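Local atomic coordinates of penaeus monodon metallodensovirus major capsid protein (Penaeus monodon metallodensovirus, PDB entry 6WH7), a protein that forms the icosahedral shell of a shrimp densovirus as its major capsid protein, sixty copies of which assemble into the particle. Residues A198-P201 / S202-F205; A321-S324 / L325-Q328; V87-F90 / Y91-N95. All blocks are in the same frame, centred on the assembly; numbering follows the deposited sequence.

Interaction 1 of 3, residues A198-P201 / S202-F205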
loop_
_atom_site.group_PDB
_atom_site.type_symbol
_atom_site.label_atom_id
_atom_site.label_comp_id
_atom_site.label_asym_id
_atom_site.label_seq_id
_atom_site.Cartn_x
_atom_site.Cartn_y
_atom_site.Cartn_z
ATOM N N ALA A 198 29.813 -83.236 64.114
ATOM C CA ALA A 198 30.566 -82.022 64.380
ATOM C C ALA A 198 30.200 -81.018 63.300
ATOM O O ALA A 198 30.579 -81.181 62.137
ATOM C CB ALA A 198 32.065 -82.296 64.400
ATOM N N ILE A 199 29.456 -79.984 63.686
ATOM C CA ILE A 199 29.017 -78.977 62.736
ATOM C C ILE A 199 30.214 -78.148 62.292
ATOM O O ILE A 199 31.079 -77.792 63.100
ATOM C CB ILE A 199 27.947 -78.078 63.376
ATOM C CG1 ILE A 199 26.821 -78.893 64.013
ATOM C CG2 ILE A 199 27.379 -77.134 62.359
ATOM C CD1 ILE A 199 26.016 -79.705 63.065
ATOM N N ILE A 200 30.277 -77.838 61.003
ATOM C CA ILE A 200 31.176 -76.815 60.487
ATOM C C ILE A 200 30.440 -75.478 60.574
ATOM O O ILE A 200 29.380 -75.335 59.948
ATOM C CB ILE A 200 31.611 -77.105 59.047
ATOM C CG1 ILE A 200 32.364 -78.429 58.970
ATOM C CG2 ILE A 200 32.476 -75.992 58.524
ATOM C CD1 ILE A 200 33.618 -78.452 59.774
ATOM N N PRO A 201 30.950 -74.503 61.325
ATOM C CA PRO A 201 30.146 -73.305 61.608
ATOM C C PRO A 201 29.694 -72.559 60.369
ATOM O O PRO A 201 28.540 -72.127 60.299
ATOM C CB PRO A 201 31.094 -72.463 62.464
ATOM C CG PRO A 201 31.983 -73.450 63.100
ATOM C CD PRO A 201 32.216 -74.494 62.065
ATOM N N SER A 202 30.573 -72.403 59.384
ATOM C CA SER A 202 30.235 -71.663 58.177
ATOM C C SER A 202 29.053 -72.259 57.426
ATOM O O SER A 202 28.379 -71.539 56.686
ATOM C CB SER A 202 31.451 -71.610 57.260
ATOM O OG SER A 202 31.135 -70.990 56.030
ATOM N N THR A 203 28.789 -73.552 57.588
ATOM C CA THR A 203 27.774 -74.197 56.769
ATOM C C THR A 203 26.363 -73.927 57.268
ATOM O O THR A 203 25.429 -73.877 56.465
ATOM C CB THR A 203 28.027 -75.700 56.714
ATOM O OG1 THR A 203 27.987 -76.238 58.036
ATOM C CG2 THR A 203 29.387 -75.973 56.112
ATOM N N ILE A 204 26.178 -73.792 58.577
ATOM C CA ILE A 204 24.850 -73.529 59.112
ATOM C C ILE A 204 24.514 -72.044 59.091
ATOM O O ILE A 204 23.361 -71.666 58.865
ATOM C CB ILE A 204 24.733 -74.128 60.519
ATOM C CG1 ILE A 204 25.787 -73.538 61.446
ATOM C CG2 ILE A 204 24.892 -75.613 60.433
ATOM C CD1 ILE A 204 25.599 -73.918 62.883
ATOM N N PHE A 205 25.496 -71.182 59.320
ATOM C CA PHE A 205 25.217 -69.768 59.530
ATOM C C PHE A 205 24.811 -69.089 58.232
ATOM O O PHE A 205 25.353 -69.375 57.164
ATOM C CB PHE A 205 26.434 -69.088 60.143
ATOM C CG PHE A 205 26.731 -69.547 61.535
ATOM C CD1 PHE A 205 25.718 -69.967 62.359
ATOM C CD2 PHE A 205 28.025 -69.631 61.992
ATOM C CE1 PHE A 205 25.985 -70.407 63.627
ATOM C CE2 PHE A 205 28.297 -70.080 63.255
ATOM C CZ PHE A 205 27.277 -70.465 64.074
#

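Interaction 2 of 3, residues A321-S324 / L325-Q328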
loop_
_atom_site.group_PDB
_atom_site.type_symbol
_atom_site.label_atom_id
_atom_site.label_comp_id
_atom_site.label_asym_id
_atom_site.label_seq_id
_atom_site.Cartn_x
_atom_site.Cartn_y
_atom_site.Cartn_z
ATOM N N ALA A 321 10.677 -38.714 91.545
ATOM C CA ALA A 321 10.300 -40.113 91.603
ATOM C C ALA A 321 9.930 -40.660 90.239
ATOM O O ALA A 321 9.979 -41.878 90.044
ATOM C CB ALA A 321 9.141 -40.315 92.571
ATOM N N ASN A 322 9.592 -39.800 89.288
ATOM C CA ASN A 322 9.242 -40.254 87.953
ATOM C C ASN A 322 10.459 -40.481 87.084
ATOM O O ASN A 322 10.308 -40.708 85.882
ATOM C CB ASN A 322 8.273 -39.282 87.280
ATOM C CG ASN A 322 8.872 -37.928 87.034
ATOM O OD1 ASN A 322 9.938 -37.610 87.533
ATOM N ND2 ASN A 322 8.164 -37.104 86.280
ATOM N N ASP A 323 11.662 -40.368 87.649
ATOM C CA ASP A 323 12.832 -40.929 86.990
ATOM C C ASP A 323 12.608 -42.385 86.636
ATOM O O ASP A 323 13.106 -42.860 85.614
ATOM C CB ASP A 323 14.062 -40.800 87.881
ATOM C CG ASP A 323 14.545 -39.386 87.997
ATOM O OD1 ASP A 323 14.116 -38.537 87.192
ATOM O OD2 ASP A 323 15.370 -39.120 88.888
ATOM N N SER A 324 11.845 -43.105 87.456
ATOM C CA SER A 324 11.498 -44.484 87.152
ATOM C C SER A 324 10.754 -44.620 85.838
ATOM O O SER A 324 10.628 -45.736 85.330
ATOM C CB SER A 324 10.651 -45.063 88.275
ATOM O OG SER A 324 9.426 -44.368 88.381
ATOM N N LEU A 325 10.257 -43.524 85.280
ATOM C CA LEU A 325 9.607 -43.577 83.981
ATOM C C LEU A 325 10.612 -43.604 82.843
ATOM O O LEU A 325 10.389 -44.284 81.842
ATOM C CB LEU A 325 8.659 -42.393 83.826
ATOM C CG LEU A 325 7.194 -42.578 84.211
ATOM C CD1 LEU A 325 7.075 -43.063 85.607
ATOM C CD2 LEU A 325 6.484 -41.255 84.086
ATOM N N TRP A 326 11.660 -42.794 82.904
ATOM C CA TRP A 326 12.667 -42.825 81.860
ATOM C C TRP A 326 14.022 -43.407 82.261
ATOM O O TRP A 326 14.862 -43.599 81.381
ATOM C CB TRP A 326 12.823 -41.412 81.287
ATOM C CG TRP A 326 13.235 -40.416 82.275
ATOM C CD1 TRP A 326 12.483 -39.889 83.266
ATOM C CD2 TRP A 326 14.488 -39.750 82.320
ATOM N NE1 TRP A 326 13.209 -38.969 83.968
ATOM C CE2 TRP A 326 14.447 -38.861 83.398
ATOM C CE3 TRP A 326 15.651 -39.829 81.556
ATOM C CZ2 TRP A 326 15.519 -38.063 83.736
ATOM C CZ3 TRP A 326 16.706 -39.042 81.890
ATOM C CH2 TRP A 326 16.642 -38.169 82.971
ATOM N N ILE A 327 14.263 -43.729 83.533
ATOM C CA ILE A 327 15.562 -44.237 83.981
ATOM C C ILE A 327 15.407 -45.695 84.372
ATOM O O ILE A 327 14.533 -46.035 85.176
ATOM C CB ILE A 327 16.131 -43.447 85.170
ATOM C CG1 ILE A 327 16.268 -41.982 84.837
ATOM C CG2 ILE A 327 17.516 -43.944 85.490
ATOM C CD1 ILE A 327 17.216 -41.791 83.787
ATOM N N GLN A 328 16.274 -46.550 83.840
ATOM C CA GLN A 328 16.119 -47.982 84.027
ATOM C C GLN A 328 17.461 -48.612 84.349
ATOM O O GLN A 328 18.516 -48.066 84.027
ATOM C CB GLN A 328 15.518 -48.627 82.780
ATOM C CG GLN A 328 14.161 -48.060 82.435
ATOM C CD GLN A 328 13.170 -48.264 83.535
ATOM O OE1 GLN A 328 13.032 -49.361 84.049
ATOM N NE2 GLN A 328 12.513 -47.196 83.948
#

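Interaction 3 of 3, residues V87-F90 / Y91-N95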
loop_
_atom_site.group_PDB
_atom_site.type_symbol
_atom_site.label_atom_id
_atom_site.label_comp_id
_atom_site.label_asym_id
_atom_site.label_seq_id
_atom_site.Cartn_x
_atom_site.Cartn_y
_atom_site.Cartn_z
ATOM N N VAL A 87 27.896 -57.759 74.144
ATOM C CA VAL A 87 28.157 -57.458 75.541
ATOM C C VAL A 87 28.589 -56.003 75.642
ATOM O O VAL A 87 29.429 -55.546 74.861
ATOM C CB VAL A 87 29.233 -58.398 76.106
ATOM C CG1 VAL A 87 29.486 -58.112 77.560
ATOM C CG2 VAL A 87 28.828 -59.827 75.892
ATOM N N MET A 88 28.003 -55.270 76.590
ATOM C CA MET A 88 28.416 -53.889 76.820
ATOM C C MET A 88 29.890 -53.808 77.172
ATOM O O MET A 88 30.600 -52.912 76.710
ATOM C CB MET A 88 27.577 -53.264 77.932
ATOM C CG MET A 88 26.152 -52.958 77.571
ATOM S SD MET A 88 26.009 -51.661 76.346
ATOM C CE MET A 88 26.593 -50.269 77.296
ATOM N N ARG A 89 30.368 -54.744 77.985
ATOM C CA ARG A 89 31.752 -54.742 78.435
ATOM C C ARG A 89 32.736 -54.838 77.283
ATOM O O ARG A 89 33.900 -54.460 77.435
ATOM C CB ARG A 89 31.947 -55.903 79.394
ATOM C CG ARG A 89 33.269 -55.948 80.059
ATOM C CD ARG A 89 33.340 -57.157 80.919
ATOM N NE ARG A 89 32.371 -57.111 82.004
ATOM C CZ ARG A 89 32.621 -56.569 83.185
ATOM N NH1 ARG A 89 33.813 -56.048 83.430
ATOM N NH2 ARG A 89 31.693 -56.561 84.125
ATOM N N PHE A 90 32.285 -55.320 76.131
ATOM C CA PHE A 90 33.157 -55.488 74.980
ATOM C C PHE A 90 33.595 -54.144 74.419
ATOM O O PHE A 90 34.756 -53.970 74.042
ATOM C CB PHE A 90 32.412 -56.321 73.940
ATOM C CG PHE A 90 33.163 -56.567 72.672
ATOM C CD1 PHE A 90 34.184 -57.488 72.625
ATOM C CD2 PHE A 90 32.785 -55.943 71.504
ATOM C CE1 PHE A 90 34.847 -57.733 71.456
ATOM C CE2 PHE A 90 33.441 -56.191 70.337
ATOM C CZ PHE A 90 34.473 -57.085 70.312
ATOM N N TYR A 91 32.673 -53.194 74.331
ATOM C CA TYR A 91 32.931 -51.917 73.686
ATOM C C TYR A 91 33.561 -50.872 74.595
ATOM O O TYR A 91 34.493 -50.174 74.190
ATOM C CB TYR A 91 31.626 -51.388 73.120
ATOM C CG TYR A 91 31.059 -52.295 72.087
ATOM C CD1 TYR A 91 31.416 -52.168 70.764
ATOM C CD2 TYR A 91 30.185 -53.303 72.436
ATOM C CE1 TYR A 91 30.905 -52.998 69.818
ATOM C CE2 TYR A 91 29.671 -54.136 71.496
ATOM C CZ TYR A 91 30.032 -53.979 70.186
ATOM O OH TYR A 91 29.521 -54.811 69.227
ATOM N N CYS A 92 33.038 -50.716 75.800
ATOM C CA CYS A 92 33.415 -49.618 76.676
ATOM C C CYS A 92 34.432 -50.009 77.732
ATOM O O CYS A 92 34.763 -49.189 78.589
ATOM C CB CYS A 92 32.167 -49.010 77.316
ATOM S SG CYS A 92 31.002 -50.187 77.934
ATOM N N GLU A 93 34.931 -51.231 77.692
ATOM C CA GLU A 93 35.882 -51.717 78.672
ATOM C C GLU A 93 36.946 -52.514 77.944
ATOM O O GLU A 93 36.621 -53.369 77.118
ATOM C CB GLU A 93 35.159 -52.557 79.718
ATOM C CG GLU A 93 36.014 -53.191 80.742
ATOM C CD GLU A 93 35.186 -53.746 81.863
ATOM O OE1 GLU A 93 33.961 -53.528 81.835
ATOM O OE2 GLU A 93 35.744 -54.410 82.760
ATOM N N TYR A 94 38.209 -52.229 78.229
ATOM C CA TYR A 94 39.299 -52.716 77.395
ATOM C C TYR A 94 39.915 -53.909 78.105
ATOM O O TYR A 94 40.759 -53.753 78.984
ATOM C CB TYR A 94 40.308 -51.594 77.182
ATOM C CG TYR A 94 41.412 -51.863 76.195
ATOM C CD1 TYR A 94 41.164 -51.822 74.837
ATOM C CD2 TYR A 94 42.709 -52.094 76.615
ATOM C CE1 TYR A 94 42.157 -52.039 73.929
ATOM C CE2 TYR A 94 43.714 -52.313 75.708
ATOM C CZ TYR A 94 43.429 -52.284 74.364
ATOM O OH TYR A 94 44.418 -52.501 73.443
ATOM N N ASN A 95 39.558 -55.104 77.661
ATOM C CA ASN A 95 40.028 -56.335 78.280
ATOM C C ASN A 95 40.957 -56.990 77.276
ATOM O O ASN A 95 40.508 -57.657 76.345
ATOM C CB ASN A 95 38.860 -57.245 78.633
ATOM C CG ASN A 95 37.981 -56.676 79.716
ATOM O OD1 ASN A 95 36.775 -56.546 79.543
ATOM N ND2 ASN A 95 38.572 -56.374 80.857
#

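Interaction 1 of 3, residues A198-P201 / S202-F205
The Phe205 ring leans against Pro201: its CE2 rests 3.8 Å from Pro201 CB, and Pro201 O approaches the ring obliquely. One face of the ring carries CG1 of the preceding Ile204, 3.7 Å above the plane and displaced toward the rim, and Tyr272 stacks with the same ring. The motif is a single helical turn, 201-204, opened by the proline and lying in the chain between strands 189-191 and 207-211, the two outermost strands of one antiparallel sheet in this subunit.

Backbone bonding is loose. The bonds to Pro201 O from Ile204 N and Phe205 N are weak, whereas Ile200 O takes Thr203 N at 3.0 Å. The side chains of Ile199 and Ile204 meet at about a right angle, Ile199 CG2 to Ile204 CG2 at 3.5 Å. Neighbouring copies of the protein close over the turn: Phe69 of one packs on Ile200 and Ser202, and Leu318 of another on Ile204. With OG1 of Thr203 held between its own backbone N and carbonyl carbon (chi1 60°), the hydroxyl turns back to donate to Ile200 O, in the carbonyl plane and on a lone pair, at a C=O...O angle of 144°.

Interaction 2 of 3, residues A321-S324 / L325-Q328
Asn322 opens the turn through its carbonyl: Leu325 N donates to Asn322 O at 2.9 Å. Leu325 CB packs close to the same oxygen, and a methyl of that leucine, CD2, comes to 4.2 Å from Asn322 CB.

Asp323 works through both its backbone and its side chain. Ile327 N bonds to Asp323 O, and the same oxygen lies over one face of the Trp326 ring. The carboxylate and the indole run side by side, pointing the same way, but their planes stand 88° apart, and Asp323 OD1 is 3.4 Å from Trp326 NE1. The principal partner of this acid is Lys117, which forms a salt bridge with OD2; Arg352 of a neighbouring subunit adds a long, weak ion pair to OD1. Nearer the backbone, Asp323 CB touches Ile327 CG1 at 3.9 Å, while CD1 of that isoleucine covers part of one face of the indole.

This is a one-turn helix, 323-326, running straight into strand 327-328, which pairs in parallel with 229-230. Trp326 meets Trp229 edge-to-face, and backbone hydrogen bonds link Trp326 and Gln328 with Trp229.

Ser324 turns its hydroxyl back toward the start of the turn, where OG donates to Ala321 O at 3.0 Å in the carbonyl plane. Its carbonyl has a separate partner: the side chain of Gln328, bent at chi2 (-60°), folds back to offer NE2 to Ser324 O at 2.8 Å, a weak bond with an N-H...O angle of 124°. The other arm of that amide, OE1, makes a weak bond to Thr251 OG1.

Interaction 3 of 3, residues V87-F90 / Y91-N95
Arg89 and Glu93 lie alongside one another, pointing the same way, and form a salt bridge from Arg89 NH1 to Glu93 OE2 at 2.6 Å. OE2 arrives at the edge of the guanidinium, near its plane, although the two flat groups are turned 59° apart. The arginine gets there with CG anti to the backbone N (chi1 -173°) and a bend at chi3. Glu93 OE1 is also bonded to Tyr234 OH, so the carboxylate has a partner on each oxygen. Asn95 OD1 flanks the arginine stem, 3.6 Å from Arg89 CG.

The aromatic contact is T-shaped. Phe90 presents its edge to the face of Tyr91, centroids 4.9 Å apart and planes at 86°, with Phe90 CD2 over the centre of the tyrosine ring. Tyr91 OH is tied to Trp85 O.

Of the backbone bonds in this helical turn, Tyr91 N to Met88 O spans 3.2 Å; those from Cys92 N to Met88 O and Glu93 N to Arg89 O are weak.

Helix 88-92 lies on the barrel wall expected of a parvoviral jelly roll: Phe90 packs on strand 287-302, Met88 and Tyr91 on both 287-302 and 118-135, and Cys92 on strand 59-75.

All three contacts are single, weakly bonded helical turns, and all are buried in the assembled shell, but for different reasons. Interaction 3 lies near the centre of the chain, against the large sheet of its own subunit. Interactions 1 and 2 sit on opposite sides of that centre, their own centres 44 Å apart, where other copies of the protein cover them. Their chemistry differs accordingly: interaction 1 is chiefly apolar, isoleucines, a proline and a phenylalanine, around a hydroxyl-to-carbonyl bond, interaction 2 mixes indole, carboxylate and amide where helix passes into strand, and interaction 3 joins a salt bridge to a T-shaped aromatic pair. Across a subunit boundary, Thr203 of one copy packs on Tyr94 of another, linking 198-205 with 87-95.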